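Local coordinates for mandelate racemase/muconate lactonizing enzyme, C-terminal domain protein (Paracoccus denitrificans, PDB 4DWD), which binds magnesium and is probably a hydro-lyase of the mandelate racemase/muconate lactonizing enzyme family, at residues B[157-171]-B[193-206]. Sequence-based numbering, arbitrary orientation.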
ATOM      1  N   ALA B 157      39.798  -9.283   4.060  1.00 13.71           N
ATOM      2  CA  ALA B 157      38.716 -10.243   4.251  1.00 14.49           C
ATOM      3  C   ALA B 157      37.711 -10.210   3.095  1.00 14.83           C
ATOM      4  O   ALA B 157      36.909 -11.131   2.941  1.00 17.27           O
ATOM      5  CB  ALA B 157      38.019  -9.994   5.586  1.00 16.44           C
ATOM      6  N   ALA B 158      37.747  -9.124   2.317  1.00 13.68           N
ATOM      7  CA  ALA B 158      36.878  -8.918   1.147  1.00 13.28           C
ATOM      8  C   ALA B 158      37.520  -7.905   0.205  1.00 12.50           C
ATOM      9  O   ALA B 158      38.444  -7.196   0.593  1.00 12.66           O
ATOM     10  CB  ALA B 158      35.488  -8.455   1.573  1.00 13.55           C
ATOM     11  N   VAL B 159      37.039  -7.849  -1.033  1.00 12.07           N
ATOM     12  CA  VAL B 159      37.507  -6.873  -2.023  1.00 11.38           C
ATOM     13  C   VAL B 159      36.294  -6.146  -2.589  1.00 11.33           C
ATOM     14  O   VAL B 159      35.279  -6.782  -2.835  1.00 11.18           O
ATOM     15  CB  VAL B 159      38.255  -7.577  -3.178  1.00 11.65           C
ATOM     16  CG1 VAL B 159      38.520  -6.612  -4.326  1.00 12.16           C
ATOM     17  CG2 VAL B 159      39.553  -8.182  -2.657  1.00 13.53           C
ATOM     18  N   LYS B 160      36.389  -4.829  -2.773  1.00 10.71           N
ATOM     19  CA  LYS B 160      35.331  -4.101  -3.481  1.00 10.17           C
ATOM     20  C   LYS B 160      35.962  -3.373  -4.641  1.00 10.38           C
ATOM     21  O   LYS B 160      36.946  -2.652  -4.451  1.00 11.78           O
ATOM     22  CB  LYS B 160      34.613  -3.105  -2.551  1.00 11.20           C
ATOM     23  CG  LYS B 160      33.398  -2.434  -3.184  1.00 11.54           C
ATOM     24  CD  LYS B 160      32.666  -1.502  -2.238  1.00 11.70           C
ATOM     25  CE  LYS B 160      33.332  -0.138  -2.185  1.00 11.36           C
ATOM     26  NZ  LYS B 160      32.770   0.710  -1.092  1.00 10.84           N
ATOM     27  N   ILE B 161      35.417  -3.584  -5.834  1.00  9.26           N
ATOM     28  CA  ILE B 161      35.869  -2.864  -7.031  1.00  9.61           C
ATOM     29  C   ILE B 161      34.877  -1.744  -7.351  1.00 10.08           C
ATOM     30  O   ILE B 161      33.671  -1.980  -7.486  1.00  9.79           O
ATOM     31  CB  ILE B 161      36.111  -3.803  -8.241  1.00  9.81           C
ATOM     32  CG1 ILE B 161      34.924  -4.771  -8.461  1.00  9.78           C
ATOM     33  CG2 ILE B 161      37.401  -4.578  -7.999  1.00 10.69           C
ATOM     34  CD1 ILE B 161      35.057  -5.651  -9.700  1.00 10.61           C
ATOM     35  N   ARG B 162      35.392  -0.522  -7.440  1.00 10.05           N
ATOM     36  CA  ARG B 162      34.547   0.666  -7.643  1.00 10.18           C
ATOM     37  C   ARG B 162      34.828   1.270  -9.001  1.00 11.28           C
ATOM     38  O   ARG B 162      35.957   1.210  -9.493  1.00 11.21           O
ATOM     39  CB  ARG B 162      34.807   1.732  -6.565  1.00 11.22           C
ATOM     40  CG  ARG B 162      35.073   1.197  -5.164  1.00 11.99           C
ATOM     41  CD  ARG B 162      34.952   2.292  -4.100  1.00 13.30           C
ATOM     42  NE  ARG B 162      35.718   3.477  -4.483  1.00 15.34           N
ATOM     43  CZ  ARG B 162      37.019   3.650  -4.253  1.00 14.27           C
ATOM     44  NH1 ARG B 162      37.724   2.731  -3.592  1.00 14.02           N
ATOM     45  NH2 ARG B 162      37.617   4.751  -4.681  1.00 16.57           N
ATOM     46  N   TRP B 163      33.808   1.883  -9.591  1.00 12.19           N
ATOM     47  CA  TRP B 163      33.915   2.377 -10.954  1.00 12.82           C
ATOM     48  C   TRP B 163      34.415   3.769 -11.078  1.00 16.77           C
ATOM     49  O   TRP B 163      35.295   4.041 -11.905  1.00 17.56           O
ATOM     50  CB  TRP B 163      32.604   2.148 -11.711  1.00 13.11           C
ATOM     51  CG  TRP B 163      32.798   1.002 -12.653  1.00 13.53           C
ATOM     52  CD1 TRP B 163      32.718   1.026 -14.041  1.00 14.80           C
ATOM     53  CD2 TRP B 163      33.225  -0.358 -12.314  1.00 12.92           C
ATOM     54  NE1 TRP B 163      33.031  -0.197 -14.565  1.00 13.64           N
ATOM     55  CE2 TRP B 163      33.353  -1.073 -13.582  1.00 13.18           C
ATOM     56  CE3 TRP B 163      33.501  -1.037 -11.121  1.00 12.50           C
ATOM     57  CZ2 TRP B 163      33.723  -2.416 -13.635  1.00 12.89           C
ATOM     58  CZ3 TRP B 163      33.873  -2.380 -11.185  1.00 12.15           C
ATOM     59  CH2 TRP B 163      33.996  -3.053 -12.418  1.00 11.85           C
ATOM     60  N   ASP B 164      33.868   4.660 -10.261  1.00 14.80           N
ATOM     61  CA  ASP B 164      34.215   6.079 -10.313  1.00 17.53           C
ATOM     62  C   ASP B 164      34.186   6.659 -11.731  1.00 18.92           C
ATOM     63  O   ASP B 164      35.127   7.338 -12.159  1.00 20.82           O
ATOM     64  CB  ASP B 164      35.569   6.314  -9.638  1.00 18.30           C
ATOM     65  CG  ASP B 164      35.540   5.940  -8.183  1.00 19.30           C
ATOM     66  OD1 ASP B 164      34.692   6.512  -7.464  1.00 19.72           O
ATOM     67  OD2 ASP B 164      36.324   5.057  -7.773  1.00 17.78           O
ATOM     68  N   GLY B 165      33.093   6.398 -12.446  1.00 17.84           N
ATOM     69  CA  GLY B 165      32.893   6.970 -13.778  1.00 20.96           C
ATOM     70  C   GLY B 165      32.291   8.372 -13.734  1.00 22.93           C
ATOM     71  O   GLY B 165      32.108   8.954 -12.665  1.00 22.20           O
ATOM     72  N   ASP B 166      31.970   8.908 -14.905  1.00 26.58           N
ATOM     73  CA  ASP B 166      31.412  10.252 -15.031  1.00 24.77           C
ATOM     74  C   ASP B 166      29.892  10.191 -14.883  1.00 25.70           C
ATOM     75  O   ASP B 166      29.218   9.557 -15.702  1.00 25.35           O
ATOM     76  CB  ASP B 166      31.804  10.809 -16.401  1.00 27.74           C
ATOM     77  CG  ASP B 166      31.249  12.200 -16.669  1.00 28.05           C
ATOM     78  OD1 ASP B 166      30.284  12.634 -16.002  1.00 26.28           O
ATOM     79  OD2 ASP B 166      31.786  12.869 -17.574  1.00 33.98           O
ATOM     80  N   ARG B 167      29.353  10.866 -13.861  1.00 23.17           N
ATOM     81  CA  ARG B 167      27.916  10.753 -13.526  1.00 23.88           C
ATOM     82  C   ARG B 167      26.969  11.504 -14.469  1.00 24.34           C
ATOM     83  O   ARG B 167      25.741  11.436 -14.304  1.00 25.33           O
ATOM     84  CB  ARG B 167      27.636  11.172 -12.079  1.00 25.05           C
ATOM     85  CG  ARG B 167      28.061  10.151 -11.039  1.00 23.05           C
ATOM     86  CD  ARG B 167      27.766  10.690  -9.646  1.00 19.24           C
ATOM     87  NE  ARG B 167      26.363  10.520  -9.269  1.00 19.35           N
ATOM     88  CZ  ARG B 167      25.879  10.754  -8.049  1.00 16.35           C
ATOM     89  NH1 ARG B 167      26.681  11.200  -7.092  1.00 16.97           N
ATOM     90  NH2 ARG B 167      24.600  10.521  -7.775  1.00  6.92           N
ATOM     91  N   THR B 168      27.527  12.224 -15.440  1.00 24.82           N
ATOM     92  CA  THR B 168      26.707  12.776 -16.518  1.00 24.92           C
ATOM     93  C   THR B 168      26.421  11.709 -17.571  1.00 24.46           C
ATOM     94  O   THR B 168      25.624  11.932 -18.470  1.00 24.97           O
ATOM     95  CB  THR B 168      27.337  14.009 -17.203  1.00 24.53           C
ATOM     96  OG1 THR B 168      28.584  13.646 -17.816  1.00 24.71           O
ATOM     97  CG2 THR B 168      27.550  15.152 -16.206  1.00 23.77           C
ATOM     98  N   ARG B 169      27.073  10.554 -17.440  1.00 23.36           N
ATOM     99  CA  ARG B 169      26.883   9.435 -18.362  1.00 21.24           C
ATOM    100  C   ARG B 169      26.214   8.269 -17.643  1.00 19.31           C
ATOM    101  O   ARG B 169      26.301   8.154 -16.421  1.00 22.16           O
ATOM    102  CB  ARG B 169      28.226   9.000 -18.940  1.00 21.56           C
ATOM    103  CG  ARG B 169      28.979  10.128 -19.641  1.00 25.81           C
ATOM    104  CD  ARG B 169      30.246   9.604 -20.284  1.00 32.07           C
ATOM    105  NE  ARG B 169      29.938   8.780 -21.450  1.00 31.86           N
ATOM    106  CZ  ARG B 169      30.795   7.946 -22.035  1.00 21.28           C
ATOM    107  NH1 ARG B 169      32.028   7.821 -21.566  1.00 35.10           N
ATOM    108  NH2 ARG B 169      30.424   7.246 -23.072  1.00 29.31           N
ATOM    109  N   CYS B 170      25.546   7.405 -18.397  1.00 17.82           N
ATOM    110  CA  CYS B 170      24.723   6.365 -17.795  1.00 16.92           C
ATOM    111  C   CYS B 170      24.770   5.113 -18.671  1.00 15.09           C
ATOM    112  O   CYS B 170      24.752   5.221 -19.893  1.00 17.23           O
ATOM    113  CB  CYS B 170      23.285   6.873 -17.694  1.00 17.14           C
ATOM    114  SG  CYS B 170      22.233   5.842 -16.661  1.00 18.55           S
ATOM    115  N   ASP B 171      24.847   3.934 -18.042  1.00 13.32           N
ATOM    116  CA  ASP B 171      24.870   2.652 -18.751  1.00 14.19           C
ATOM    117  C   ASP B 171      25.931   2.684 -19.853  1.00 15.08           C
ATOM    118  O   ASP B 171      25.676   2.256 -20.973  1.00 16.60           O
ATOM    119  CB  ASP B 171      23.507   2.330 -19.391  1.00 14.86           C
ATOM    120  CG  ASP B 171      22.407   2.041 -18.377  1.00 13.13           C
ATOM    121  OD1 ASP B 171      22.682   1.882 -17.171  1.00 11.82           O
ATOM    122  OD2 ASP B 171      21.241   1.956 -18.819  1.00 15.31           O
ATOM    123  N   VAL B 193      35.027 -13.049  -0.998  1.00 13.08           N
ATOM    124  CA  VAL B 193      33.936 -12.098  -0.815  1.00 12.58           C
ATOM    125  C   VAL B 193      34.258 -10.848  -1.647  1.00 12.52           C
ATOM    126  O   VAL B 193      35.259 -10.177  -1.391  1.00 12.71           O
ATOM    127  CB  VAL B 193      33.786 -11.716   0.668  1.00 13.54           C
ATOM    128  CG1 VAL B 193      32.650 -10.729   0.845  1.00 13.69           C
ATOM    129  CG2 VAL B 193      33.572 -12.961   1.516  1.00 16.67           C
ATOM    130  N   ILE B 194      33.426 -10.562  -2.652  1.00 11.19           N
ATOM    131  CA  ILE B 194      33.676  -9.439  -3.560  1.00 10.29           C
ATOM    132  C   ILE B 194      32.436  -8.559  -3.670  1.00 10.11           C
ATOM    133  O   ILE B 194      31.326  -9.064  -3.871  1.00 10.29           O
ATOM    134  CB  ILE B 194      34.056  -9.898  -4.991  1.00 10.39           C
ATOM    135  CG1 ILE B 194      34.903 -11.193  -4.971  1.00 10.43           C
ATOM    136  CG2 ILE B 194      34.762  -8.764  -5.732  1.00 10.51           C
ATOM    137  CD1 ILE B 194      35.237 -11.737  -6.354  1.00 11.32           C
ATOM    138  N   GLY B 195      32.634  -7.254  -3.517  1.00 10.05           N
ATOM    139  CA  GLY B 195      31.575  -6.268  -3.754  1.00  9.46           C
ATOM    140  C   GLY B 195      31.858  -5.467  -5.016  1.00  9.45           C
ATOM    141  O   GLY B 195      33.005  -5.370  -5.476  1.00  9.44           O
ATOM    142  N   PHE B 196      30.804  -4.884  -5.575  1.00  9.25           N
ATOM    143  CA  PHE B 196      30.902  -4.087  -6.791  1.00  8.84           C
ATOM    144  C   PHE B 196      30.233  -2.751  -6.492  1.00  9.28           C
ATOM    145  O   PHE B 196      29.067  -2.721  -6.082  1.00  9.78           O
ATOM    146  CB  PHE B 196      30.175  -4.838  -7.916  1.00  9.19           C
ATOM    147  CG  PHE B 196      30.243  -4.176  -9.275  1.00  8.56           C
ATOM    148  CD1 PHE B 196      29.526  -3.008  -9.549  1.00  9.22           C
ATOM    149  CD2 PHE B 196      30.972  -4.761 -10.310  1.00  9.52           C
ATOM    150  CE1 PHE B 196      29.558  -2.422 -10.812  1.00 10.36           C
ATOM    151  CE2 PHE B 196      31.009  -4.174 -11.566  1.00 10.17           C
ATOM    152  CZ  PHE B 196      30.309  -2.998 -11.820  1.00 10.31           C
ATOM    153  N   ASP B 197      30.968  -1.659  -6.693  1.00  9.38           N
ATOM    154  CA  ASP B 197      30.444  -0.318  -6.441  1.00  9.81           C
ATOM    155  C   ASP B 197      30.303   0.393  -7.783  1.00 10.23           C
ATOM    156  O   ASP B 197      31.302   0.715  -8.437  1.00 10.40           O
ATOM    157  CB  ASP B 197      31.396   0.416  -5.488  1.00 10.25           C
ATOM    158  CG  ASP B 197      30.885   1.787  -5.055  1.00 12.80           C
ATOM    159  OD1 ASP B 197      29.935   2.316  -5.640  1.00 11.67           O
ATOM    160  OD2 ASP B 197      31.482   2.334  -4.113  1.00 14.23           O
ATOM    161  N   ALA B 198      29.056   0.596  -8.204  1.00  9.77           N
ATOM    162  CA  ALA B 198      28.750   1.244  -9.474  1.00 10.66           C
ATOM    163  C   ALA B 198      28.960   2.752  -9.483  1.00 10.92           C
ATOM    164  O   ALA B 198      28.971   3.360 -10.560  1.00 11.57           O
ATOM    165  CB  ALA B 198      27.319   0.930  -9.891  1.00 10.63           C
ATOM    166  N   ASN B 199      29.089   3.361  -8.301  1.00 10.01           N
ATOM    167  CA  ASN B 199      29.202   4.825  -8.209  1.00 11.40           C
ATOM    168  C   ASN B 199      28.157   5.497  -9.102  1.00 11.08           C
ATOM    169  O   ASN B 199      28.462   6.406  -9.879  1.00 11.31           O
ATOM    170  CB  ASN B 199      30.629   5.294  -8.534  1.00 12.79           C
ATOM    171  CG  ASN B 199      31.645   4.772  -7.542  1.00 13.73           C
ATOM    172  OD1 ASN B 199      32.455   3.899  -7.866  1.00 14.80           O
ATOM    173  ND2 ASN B 199      31.600   5.285  -6.322  1.00 14.98           N
ATOM    174  N   ASN B 200      26.916   5.028  -8.967  1.00 10.09           N
ATOM    175  CA  ASN B 200      25.738   5.699  -9.526  1.00 10.54           C
ATOM    176  C   ASN B 200      25.668   5.620 -11.047  1.00 10.98           C
ATOM    177  O   ASN B 200      25.051   6.475 -11.691  1.00 12.24           O
ATOM    178  CB  ASN B 200      25.681   7.159  -9.038  1.00 11.87           C
ATOM    179  CG  ASN B 200      25.889   7.278  -7.543  1.00 11.79           C
ATOM    180  OD1 ASN B 200      26.935   7.753  -7.100  1.00 12.72           O
ATOM    181  ND2 ASN B 200      24.906   6.848  -6.756  1.00 12.04           N
ATOM    182  N   GLY B 201      26.262   4.571 -11.615  1.00 10.47           N
ATOM    183  CA  GLY B 201      26.482   4.529 -13.053  1.00 12.69           C
ATOM    184  C   GLY B 201      25.352   3.992 -13.907  1.00 10.70           C
ATOM    185  O   GLY B 201      25.461   4.050 -15.122  1.00 11.29           O
ATOM    186  N   TYR B 202      24.276   3.488 -13.301  1.00  9.20           N
ATOM    187  CA  TYR B 202      23.257   2.780 -14.097  1.00  9.30           C
ATOM    188  C   TYR B 202      21.853   3.320 -13.963  1.00  9.36           C
ATOM    189  O   TYR B 202      21.479   3.933 -12.950  1.00 10.21           O
ATOM    190  CB  TYR B 202      23.207   1.287 -13.746  1.00  9.64           C
ATOM    191  CG  TYR B 202      24.533   0.588 -13.848  1.00  9.49           C
ATOM    192  CD1 TYR B 202      25.244   0.556 -15.050  1.00 10.66           C
ATOM    193  CD2 TYR B 202      25.077  -0.051 -12.751  1.00 10.51           C
ATOM    194  CE1 TYR B 202      26.472  -0.082 -15.136  1.00 11.18           C
ATOM    195  CE2 TYR B 202      26.303  -0.705 -12.826  1.00 10.47           C
ATOM    196  CZ  TYR B 202      26.991  -0.710 -14.024  1.00 11.73           C
ATOM    197  OH  TYR B 202      28.208  -1.335 -14.096  1.00 12.75           O
ATOM    198  N   SER B 203      21.075   3.076 -15.012  1.00  9.34           N
ATOM    199  CA  SER B 203      19.635   3.238 -14.955  1.00 10.02           C
ATOM    200  C   SER B 203      19.049   2.108 -14.110  1.00  9.57           C
ATOM    201  O   SER B 203      19.758   1.156 -13.767  1.00  9.42           O
ATOM    202  CB  SER B 203      19.072   3.141 -16.370  1.00 11.04           C
ATOM    203  OG  SER B 203      19.358   1.874 -16.950  1.00 11.29           O
ATOM    204  N   VAL B 204      17.762   2.178 -13.777  1.00 10.00           N
ATOM    205  CA  VAL B 204      17.149   1.039 -13.086  1.00  9.58           C
ATOM    206  C   VAL B 204      17.319  -0.263 -13.897  1.00  9.56           C
ATOM    207  O   VAL B 204      17.741  -1.289 -13.361  1.00  9.31           O
ATOM    208  CB  VAL B 204      15.658   1.301 -12.803  1.00  9.84           C
ATOM    209  CG1 VAL B 204      14.959   0.036 -12.319  1.00 10.58           C
ATOM    210  CG2 VAL B 204      15.508   2.421 -11.777  1.00 11.38           C
ATOM    211  N   GLY B 205      17.022  -0.211 -15.196  1.00  9.77           N
ATOM    212  CA  GLY B 205      17.146  -1.399 -16.034  1.00  9.93           C
ATOM    213  C   GLY B 205      18.579  -1.885 -16.139  1.00  9.55           C
ATOM    214  O   GLY B 205      18.841  -3.089 -16.097  1.00 10.48           O
ATOM    215  N   GLY B 206      19.521  -0.958 -16.297  1.00  9.19           N
ATOM    216  CA  GLY B 206      20.933  -1.325 -16.362  1.00 10.54           C
ATOM    217  C   GLY B 206      21.388  -1.957 -15.061  1.00  9.69           C
ATOM    218  O   GLY B 206      22.195  -2.900 -15.060  1.00  9.92           O
TER
HETATM  219  O   HOH W   1      37.276 -12.883   0.713  1.00 22.16           O
HETATM  220  O   HOH W   2      34.400   5.893  -4.976  1.00 22.74           O
HETATM  221  O   HOH W   3      30.461   5.178 -12.212  1.00 18.73           O
HETATM  222  O   HOH W   4      30.918   8.069 -10.256  1.00 19.33           O
HETATM  223  O   HOH W   5      26.475   7.890 -13.733  1.00 19.81           O
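V159 and I161 each bond through both N and O to the parallel segment 193-197: V159 N gives to V193 O and its O takes G195 N, then I161 N gives to G195 O and its O takes D197 N. The short strand axes approach to 4.6 Å and cross at -19°. W163 N to D197 O (3.0 Å) carries the register past the strand ends. With helix 174-188 the pair forms a beta-alpha-beta unit of the barrel domain of the enolase superfamily; strands 125-132 and 221-223 flank it.

K160, R162 and D197 share the sheet face that carries the metal ligands. D197, E223 and E249 are ligands of a calcium ion seen with this protein, absent from this chain. The K160 chain passes across D197, bent at chi3 (82°), and NZ makes a long salt bridge, 3.7 Å from D197 OD2; NZ is also held by Y129 and E223. D197 OD1 accepts from N199 N, an Asx turn leading into the type I' turn 198-201. On the other face, toward helix 174-188, the six-membered ring of W163 lies over F196 in an offset stack, centroids 4.2 Å apart and planes at 26°.

Beyond the strands, N199 OD1 receives D164 N at 2.9 Å from above its amide plane, and W163 N weakly. The N200 amide stacks on the R167 guanidinium, OD1 3.3 Å from CZ over the group's centre, while Q227, Q250 and H228 hold the guanidinium nitrogens. Farther out, D171 N bonds G201 O, and the D171 carboxylate grips S203 twice: OD1 accepts S203 N, and OD2 takes the hydroxyl OG at 2.7 Å on its syn lone pair. The same OG accepts from G206 N, N-capping helix 204-216.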